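EAL domain protein (Vibrio cholerae serotype O1, PDB 6IJ2) hydrolyses cyclic dinucleotides such as c-di-GMP and cGAMP, acting as a standalone EAL-domain phosphodiesterase, and is held here with the product 5'-pGpG. Local coordinates at residues M28-I33 / Y44-R49. The protein carries 1 engineered substitution. Sequence-based numbering, arbitrary orientation.
With CA (calcium ion), chain J; nucleotides of chain B.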
ATOM      1  N   MET A  28      20.206  22.060   1.955  1.00 38.86           N
ATOM      2  CA  MET A  28      18.782  21.841   1.764  1.00 36.57           C
ATOM      3  C   MET A  28      18.217  22.757   0.692  1.00 36.12           C
ATOM      4  O   MET A  28      18.653  23.898   0.523  1.00 38.84           O
ATOM      5  CB  MET A  28      17.993  22.064   3.056  1.00 35.63           C
ATOM      6  CG  MET A  28      18.254  21.052   4.141  1.00 35.46           C
ATOM      7  SD  MET A  28      17.575  19.420   3.743  1.00 42.03           S
ATOM      8  CE  MET A  28      18.662  18.450   4.780  1.00 44.65           C
ATOM      9  N   ALA A  29      17.239  22.223  -0.032  1.00 34.80           N
ATOM     10  CA  ALA A  29      16.281  22.992  -0.804  1.00 33.89           C
ATOM     11  C   ALA A  29      14.944  22.951  -0.076  1.00 31.81           C
ATOM     12  O   ALA A  29      14.732  22.136   0.826  1.00 32.34           O
ATOM     13  CB  ALA A  29      16.136  22.444  -2.229  1.00 38.08           C
ATOM     14  N   PHE A  30      14.048  23.854  -0.454  1.00 31.74           N
ATOM     15  CA  PHE A  30      12.748  23.968   0.193  1.00 29.40           C
ATOM     16  C   PHE A  30      11.671  24.092  -0.871  1.00 28.96           C
ATOM     17  O   PHE A  30      11.830  24.830  -1.848  1.00 32.40           O
ATOM     18  CB  PHE A  30      12.698  25.191   1.161  1.00 29.60           C
ATOM     19  CG  PHE A  30      13.662  25.086   2.300  1.00 30.43           C
ATOM     20  CD1 PHE A  30      13.316  24.402   3.457  1.00 36.16           C
ATOM     21  CD2 PHE A  30      14.936  25.623   2.195  1.00 32.24           C
ATOM     22  CE1 PHE A  30      14.225  24.286   4.511  1.00 30.69           C
ATOM     23  CE2 PHE A  30      15.846  25.509   3.235  1.00 38.30           C
ATOM     24  CZ  PHE A  30      15.490  24.840   4.396  1.00 34.20           C
ATOM     25  N   GLN A  31      10.567  23.371  -0.680  1.00 28.14           N
ATOM     26  CA  GLN A  31       9.469  23.439  -1.624  1.00 26.66           C
ATOM     27  C   GLN A  31       8.193  23.805  -0.878  1.00 27.17           C
ATOM     28  O   GLN A  31       7.845  23.141   0.114  1.00 26.47           O
ATOM     29  CB  GLN A  31       9.276  22.109  -2.374  1.00 26.49           C
ATOM     30  CG  GLN A  31       8.197  22.216  -3.433  1.00 30.01           C
ATOM     31  CD  GLN A  31       7.991  20.922  -4.187  1.00 29.10           C
ATOM     32  OE1 GLN A  31       8.138  19.841  -3.619  1.00 34.40           O
ATOM     33  NE2 GLN A  31       7.652  21.022  -5.480  1.00 28.52           N
ATOM     34  N   PRO A  32       7.463  24.830  -1.319  1.00 29.32           N
ATOM     35  CA  PRO A  32       6.288  25.274  -0.555  1.00 25.22           C
ATOM     36  C   PRO A  32       5.094  24.329  -0.662  1.00 29.02           C
ATOM     37  O   PRO A  32       4.868  23.660  -1.676  1.00 27.95           O
ATOM     38  CB  PRO A  32       5.961  26.644  -1.165  1.00 27.80           C
ATOM     39  CG  PRO A  32       6.516  26.594  -2.535  1.00 29.99           C
ATOM     40  CD  PRO A  32       7.757  25.724  -2.451  1.00 34.01           C
ATOM     41  N   ILE A  33       4.346  24.273   0.436  1.00 26.32           N
ATOM     42  CA  ILE A  33       3.038  23.639   0.515  1.00 24.45           C
ATOM     43  C   ILE A  33       2.033  24.774   0.596  1.00 23.07           C
ATOM     44  O   ILE A  33       2.166  25.643   1.459  1.00 23.95           O
ATOM     45  CB  ILE A  33       2.947  22.726   1.750  1.00 24.33           C
ATOM     46  CG1 ILE A  33       3.986  21.600   1.651  1.00 29.87           C
ATOM     47  CG2 ILE A  33       1.536  22.157   1.927  1.00 23.38           C
ATOM     48  CD1 ILE A  33       4.211  20.861   2.976  1.00 32.87           C
ATOM     49  N   TYR A  44       6.971  24.565   4.174  1.00 29.01           N
ATOM     50  CA  TYR A  44       7.928  24.113   3.163  1.00 25.88           C
ATOM     51  C   TYR A  44       8.479  22.754   3.548  1.00 25.89           C
ATOM     52  O   TYR A  44       8.787  22.518   4.721  1.00 27.67           O
ATOM     53  CB  TYR A  44       9.123  25.083   3.019  1.00 28.48           C
ATOM     54  CG  TYR A  44       8.778  26.428   2.436  1.00 28.57           C
ATOM     55  CD1 TYR A  44       8.204  27.421   3.224  1.00 27.75           C
ATOM     56  CD2 TYR A  44       9.038  26.713   1.105  1.00 28.09           C
ATOM     57  CE1 TYR A  44       7.884  28.646   2.702  1.00 33.08           C
ATOM     58  CE2 TYR A  44       8.718  27.940   0.568  1.00 28.52           C
ATOM     59  CZ  TYR A  44       8.146  28.907   1.374  1.00 30.91           C
ATOM     60  OH  TYR A  44       7.822  30.140   0.854  1.00 33.92           O
ATOM     61  N   GLU A  45       8.629  21.871   2.559  1.00 25.79           N
ATOM     62  CA  GLU A  45       9.321  20.611   2.764  1.00 26.14           C
ATOM     63  C   GLU A  45      10.807  20.828   2.501  1.00 27.92           C
ATOM     64  O   GLU A  45      11.181  21.445   1.493  1.00 28.27           O
ATOM     65  CB  GLU A  45       8.764  19.514   1.851  1.00 28.01           C
ATOM     66  CG  GLU A  45       9.495  18.211   2.047  1.00 28.89           C
ATOM     67  CD  GLU A  45       9.003  17.084   1.170  1.00 33.07           C
ATOM     68  OE1 GLU A  45       8.190  17.324   0.243  1.00 30.33           O
ATOM     69  OE2 GLU A  45       9.439  15.949   1.438  1.00 27.88           O
ATOM     70  N   ALA A  46      11.645  20.386   3.446  1.00 31.58           N
ATOM     71  CA  ALA A  46      13.095  20.420   3.282  1.00 28.67           C
ATOM     72  C   ALA A  46      13.563  19.186   2.511  1.00 30.65           C
ATOM     73  O   ALA A  46      13.185  18.054   2.839  1.00 29.85           O
ATOM     74  CB  ALA A  46      13.793  20.487   4.643  1.00 29.48           C
ATOM     75  N   LEU A  47      14.413  19.404   1.506  1.00 32.66           N
ATOM     76  CA  LEU A  47      14.858  18.345   0.604  1.00 35.03           C
ATOM     77  C   LEU A  47      16.368  18.420   0.457  1.00 33.47           C
ATOM     78  O   LEU A  47      16.910  19.488   0.169  1.00 34.17           O
ATOM     79  CB  LEU A  47      14.206  18.481  -0.765  1.00 30.99           C
ATOM     80  CG  LEU A  47      12.680  18.363  -0.755  1.00 37.18           C
ATOM     81  CD1 LEU A  47      12.141  18.960  -2.028  1.00 30.15           C
ATOM     82  CD2 LEU A  47      12.265  16.896  -0.632  1.00 35.80           C
ATOM     83  N   VAL A  48      17.035  17.285   0.636  1.00 34.68           N
ATOM     84  CA  VAL A  48      18.494  17.259   0.637  1.00 37.54           C
ATOM     85  C   VAL A  48      19.044  17.591  -0.749  1.00 38.19           C
ATOM     86  O   VAL A  48      18.492  17.183  -1.781  1.00 37.92           O
ATOM     87  CB  VAL A  48      18.965  15.881   1.133  1.00 52.38           C
ATOM     88  CG1 VAL A  48      19.878  15.212   0.129  1.00 63.78           C
ATOM     89  CG2 VAL A  48      19.642  16.005   2.477  1.00 55.14           C
ATOM     90  N   ARG A  49      20.150  18.337  -0.778  1.00 39.85           N
ATOM     91  CA  ARG A  49      20.843  18.699  -2.005  1.00 41.59           C
ATOM     92  C   ARG A  49      22.334  18.721  -1.724  1.00 44.15           C
ATOM     93  O   ARG A  49      22.757  18.932  -0.586  1.00 44.35           O
ATOM     94  CB  ARG A  49      20.430  20.086  -2.533  1.00 40.99           C
ATOM     95  CG  ARG A  49      18.986  20.202  -2.993  1.00 38.85           C
ATOM     96  CD  ARG A  49      18.728  19.326  -4.213  1.00 39.34           C
ATOM     97  NE  ARG A  49      17.360  19.479  -4.692  1.00 37.54           N
ATOM     98  CZ  ARG A  49      16.350  18.714  -4.295  1.00 43.00           C
ATOM     99  NH1 ARG A  49      15.124  18.913  -4.766  1.00 39.35           N
ATOM    100  NH2 ARG A  49      16.565  17.754  -3.414  1.00 37.85           N
TER
HETATM  101 CA    CA J 602       8.368  13.795   1.543  1.00 26.47          CA
ATOM    102  P     G B   2      13.964  15.126  -4.573  1.00 48.41           P
ATOM    103  OP1   G B   2      14.053  16.367  -3.884  1.00 47.10           O
ATOM    104  OP2   G B   2      14.895  14.821  -5.609  1.00 50.86           O
ATOM    105  O5'   G B   2      14.002  13.933  -3.543  1.00 48.70           O
ATOM    106  C5'   G B   2      14.230  12.591  -3.953  1.00 50.75           C
ATOM    107  C4'   G B   2      14.002  11.661  -2.796  1.00 51.06           C
ATOM    108  O4'   G B   2      14.890  12.018  -1.718  1.00 51.26           O
ATOM    109  C3'   G B   2      12.593  11.679  -2.202  1.00 49.23           C
ATOM    110  O3'   G B   2      12.119  10.377  -1.916  1.00 50.68           O
ATOM    111  C2'   G B   2      12.778  12.411  -0.883  1.00 48.04           C
ATOM    112  O2'   G B   2      11.889  12.060   0.143  1.00 47.48           O
ATOM    113  C1'   G B   2      14.195  11.996  -0.511  1.00 49.99           C
ATOM    114  N9    G B   2      14.791  12.974   0.378  1.00 49.39           N
ATOM    115  C8    G B   2      15.038  14.294   0.109  1.00 48.27           C
ATOM    116  N7    G B   2      15.517  14.944   1.130  1.00 48.33           N
ATOM    117  C5    G B   2      15.565  14.001   2.140  1.00 49.50           C
ATOM    118  C6    G B   2      15.994  14.116   3.482  1.00 50.50           C
ATOM    119  O6    G B   2      16.409  15.108   4.069  1.00 50.98           O
ATOM    120  N1    G B   2      15.888  12.913   4.159  1.00 52.14           N
ATOM    121  C2    G B   2      15.416  11.748   3.617  1.00 54.68           C
ATOM    122  N2    G B   2      15.380  10.695   4.433  1.00 58.08           N
ATOM    123  N3    G B   2      15.028  11.623   2.364  1.00 51.86           N
ATOM    124  C4    G B   2      15.127  12.779   1.688  1.00 50.21           C
ATOM    125  OP3   G B   1       7.390  12.229  -1.603  1.00 44.09           O
ATOM    126  P     G B   1       8.828  12.166  -1.582  1.00 45.15           P
ATOM    127  OP1   G B   1       9.363  12.905  -0.481  1.00 44.57           O
ATOM    128  OP2   G B   1       9.151  10.780  -1.667  1.00 47.43           O
ATOM    129  O5'   G B   1       9.224  12.830  -2.951  1.00 45.04           O
ATOM    130  C5'   G B   1       9.756  14.148  -3.019  1.00 44.08           C
ATOM    131  C4'   G B   1      10.349  14.393  -4.385  1.00 45.19           C
ATOM    132  O4'   G B   1       9.310  14.826  -5.286  1.00 45.46           O
ATOM    133  C3'   G B   1      11.445  15.461  -4.471  1.00 45.65           C
ATOM    134  O3'   G B   1      12.582  15.033  -5.194  1.00 47.42           O
ATOM    135  C2'   G B   1      10.775  16.586  -5.246  1.00 44.70           C
ATOM    136  O2'   G B   1      11.609  17.338  -6.077  1.00 56.29           O
ATOM    137  C1'   G B   1       9.817  15.809  -6.132  1.00 45.20           C
ATOM    138  N9    G B   1       8.707  16.617  -6.615  1.00 45.30           N
ATOM    139  C8    G B   1       8.070  17.631  -5.946  1.00 42.91           C
ATOM    140  N7    G B   1       7.102  18.166  -6.632  1.00 42.87           N
ATOM    141  C5    G B   1       7.092  17.455  -7.820  1.00 44.39           C
ATOM    142  C6    G B   1       6.254  17.579  -8.957  1.00 45.38           C
ATOM    143  O6    G B   1       5.341  18.370  -9.149  1.00 44.99           O
ATOM    144  N1    G B   1       6.594  16.667  -9.945  1.00 47.41           N
ATOM    145  C2    G B   1       7.602  15.746  -9.846  1.00 48.98           C
ATOM    146  N2    G B   1       7.762  14.942 -10.893  1.00 50.93           N
ATOM    147  N3    G B   1       8.379  15.609  -8.788  1.00 47.49           N
ATOM    148  C4    G B   1       8.070  16.489  -7.819  1.00 45.43           C
TER
HETATM  149  O   HOH W   1       8.675  17.240  -2.461  1.00 37.79           O
HETATM  150  O   HOH W   2       7.062  14.861  -0.049  1.00 27.32           O
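A29 and L47 pair through two backbone hydrogen bonds, and Q31 and E45 through two more. They join 28-33 and 44-49 as the antiparallel hairpin that opens the EAL barrel. A29, Q31, E45 and L47 share one face, where the ligand lies. Q31 and E45 both reach out extended, E45 with CG anti to its backbone N (chi1 179°). One water bridges them, donating to Q31 OE1 at 2.9 Å and to E45 OE1 at 2.7 Å; Q235 also bonds both oxygens. E45 OE2 binds calcium at 2.4 Å, with N95, E128 and D158 as further ligands. R49 bends at chi2 (-65°), and A29 CB lies over one face of its guanidinium, offset toward the rim. Its NH1 and NH2 both bond G2 OP1 of chain B, each at 2.9 Å. NH2 also bonds V48 O. The V48 backbone N donates a nearly straight hydrogen bond to N7 of G2 of chain B (2.8 Å). On the other, largely apolar face, P32 CB packs obliquely on Y44 CE2 (3.5 Å), F30 CE1 touches A46 CB, and M28 CE presses on V48 CG2. L82 of helix 68-85 touches M28 and F30. Strand 44-49 thus holds metal, base and phosphate through E45, V48 and R49, consistent with positioning the dinucleotide.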